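Local coordinates for putative phosphomannomutase (Thermus thermophilus, PDB 1TUO), which probably interconverts phosphorylated sugars as a magnesium-dependent mutase of the phosphohexose mutase family, at residues Y181-G186 with A245-G250. Residues are numbered along the deposited sequence; the frame is centred on the assembly and turned at random.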
loop_
_atom_site.group_PDB
_atom_site.type_symbol
_atom_site.label_atom_id
_atom_site.label_comp_id
_atom_site.label_asym_id
_atom_site.label_seq_id
_atom_site.Cartn_x
_atom_site.Cartn_y
_atom_site.Cartn_z
ATOM N N TYR A 181 -0.278 11.194 15.599
ATOM C CA TYR A 181 0.867 11.785 14.932
ATOM C C TYR A 181 0.834 11.218 13.523
ATOM O O TYR A 181 0.598 10.018 13.341
ATOM C CB TYR A 181 2.177 11.387 15.621
ATOM C CG TYR A 181 2.383 12.041 16.969
ATOM C CD1 TYR A 181 1.777 11.532 18.115
ATOM C CD2 TYR A 181 3.173 13.182 17.092
ATOM C CE1 TYR A 181 1.955 12.145 19.358
ATOM C CE2 TYR A 181 3.359 13.806 18.328
ATOM C CZ TYR A 181 2.747 13.281 19.455
ATOM O OH TYR A 181 2.935 13.889 20.682
ATOM N N HIS A 182 1.027 12.085 12.534
ATOM C CA HIS A 182 1.030 11.648 11.146
ATOM C C HIS A 182 2.315 12.066 10.458
ATOM O O HIS A 182 2.508 13.241 10.135
ATOM C CB HIS A 182 -0.147 12.237 10.366
ATOM C CG HIS A 182 -0.168 11.830 8.923
ATOM N ND1 HIS A 182 -0.912 12.492 7.970
ATOM C CD2 HIS A 182 0.464 10.822 8.274
ATOM C CE1 HIS A 182 -0.736 11.911 6.795
ATOM N NE2 HIS A 182 0.094 10.895 6.952
ATOM N N ASP A 183 3.180 11.083 10.245
ATOM C CA ASP A 183 4.450 11.267 9.564
ATOM C C ASP A 183 4.126 11.002 8.095
ATOM O O ASP A 183 3.806 9.872 7.723
ATOM C CB ASP A 183 5.443 10.235 10.101
ATOM C CG ASP A 183 6.789 10.284 9.415
ATOM O OD1 ASP A 183 7.649 9.470 9.812
ATOM O OD2 ASP A 183 6.996 11.113 8.497
ATOM N N SER A 184 4.171 12.054 7.278
ATOM C CA SER A 184 3.878 11.934 5.851
ATOM C C SER A 184 5.117 11.568 5.042
ATOM O O SER A 184 5.019 11.252 3.856
ATOM C CB SER A 184 3.285 13.245 5.322
ATOM O OG SER A 184 1.976 13.445 5.823
ATOM N N MET A 185 6.274 11.604 5.698
ATOM C CA MET A 185 7.556 11.271 5.077
ATOM C C MET A 185 7.869 12.126 3.849
ATOM O O MET A 185 8.672 11.734 3.006
ATOM C CB MET A 185 7.591 9.779 4.695
ATOM C CG MET A 185 7.277 8.826 5.847
ATOM S SD MET A 185 7.510 7.073 5.443
ATOM C CE MET A 185 9.273 6.857 5.871
ATOM N N GLY A 186 7.247 13.302 3.773
ATOM C CA GLY A 186 7.451 14.192 2.642
ATOM C C GLY A 186 6.675 13.705 1.433
ATOM O O GLY A 186 6.847 14.206 0.313
ATOM N N ALA A 245 1.494 6.999 16.275
ATOM C CA ALA A 245 1.810 7.635 15.013
ATOM C C ALA A 245 1.562 6.712 13.841
ATOM O O ALA A 245 1.772 5.509 13.943
ATOM C CB ALA A 245 3.270 8.073 15.006
ATOM N N VAL A 246 1.083 7.287 12.742
ATOM C CA VAL A 246 0.907 6.528 11.512
ATOM C C VAL A 246 1.863 7.198 10.543
ATOM O O VAL A 246 1.951 8.426 10.502
ATOM C CB VAL A 246 -0.527 6.601 10.935
ATOM C CG1 VAL A 246 -1.457 5.746 11.773
ATOM C CG2 VAL A 246 -1.013 8.036 10.881
ATOM N N ALA A 247 2.607 6.393 9.797
ATOM C CA ALA A 247 3.548 6.923 8.818
ATOM C C ALA A 247 3.090 6.405 7.472
ATOM O O ALA A 247 3.091 5.198 7.238
ATOM C CB ALA A 247 4.961 6.428 9.120
ATOM N N THR A 248 2.662 7.306 6.599
ATOM C CA THR A 248 2.212 6.881 5.281
ATOM C C THR A 248 3.399 6.934 4.320
ATOM O O THR A 248 4.261 7.807 4.440
ATOM C CB THR A 248 1.055 7.777 4.765
ATOM O OG1 THR A 248 1.407 9.162 4.896
ATOM C CG2 THR A 248 -0.214 7.507 5.557
ATOM N N ASP A 249 3.465 5.987 3.390
ATOM C CA ASP A 249 4.577 5.982 2.450
ATOM C C ASP A 249 4.436 7.048 1.363
ATOM O O ASP A 249 3.528 7.882 1.406
ATOM C CB ASP A 249 4.773 4.591 1.825
ATOM C CG ASP A 249 3.736 4.253 0.770
ATOM O OD1 ASP A 249 4.055 3.393 -0.077
ATOM O OD2 ASP A 249 2.616 4.816 0.786
ATOM N N GLY A 250 5.345 7.009 0.395
ATOM C CA GLY A 250 5.368 7.989 -0.677
ATOM C C GLY A 250 4.048 8.387 -1.302
ATOM O O GLY A 250 3.771 9.581 -1.458
HETATM O O HOH W 1 2.705 10.155 2.757
#
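H182 reaches T248 through its ring edge: NE2 lies 3.0 Å from T248 OG1, with the oxygen in the ring plane and an angle of 168° at the hydrogen, a nearly straight hydrogen bond. With CG anti to the backbone N (chi1 179°), the imidazole runs forward along its strand, passing CD2 beside V246 CG2 at 4.1 Å and meeting the T248 side chain at about a right angle. S184 OG sits over one ring face, 3.2 Å above the plane and offset toward the rim. T248 OG1 also bonds, at 2.7 Å, to a water shared with S184 O and D249 O, so the water links the two segments just past the end of the strand pairing.

Beneath this side-chain link the strands run parallel, the axes of 181-183 and 245-248 approaching to 4.6 Å, and V246 N to Y181 O, D183 N to V246 O and T248 N to D183 O supply the ladder. On the face away from H182 and V246, Y181 CB packs on A245 CB at 3.5 Å and D183 CB on A247 CB at 4.0 Å. D183 OD2 accepts M185 N from above the carboxylate plane, an Asx turn that bends the chain just past the strand, while M185 SD comes within 3.5 Å of T248 O.

Both strands are interior to the mixed sheet of the second alpha/beta/alpha domain, 180-183 between 206-209 and 244-248, and 244-248 between 180-183 and the antiparallel 255-259. Helix 230-236 covers Y181 and A245, D183 OD1 is hydrogen-bonded to T232 OG1 and salt-bridged to R210, and S352 of helix 348-362 touches V246 and T248 on the other face.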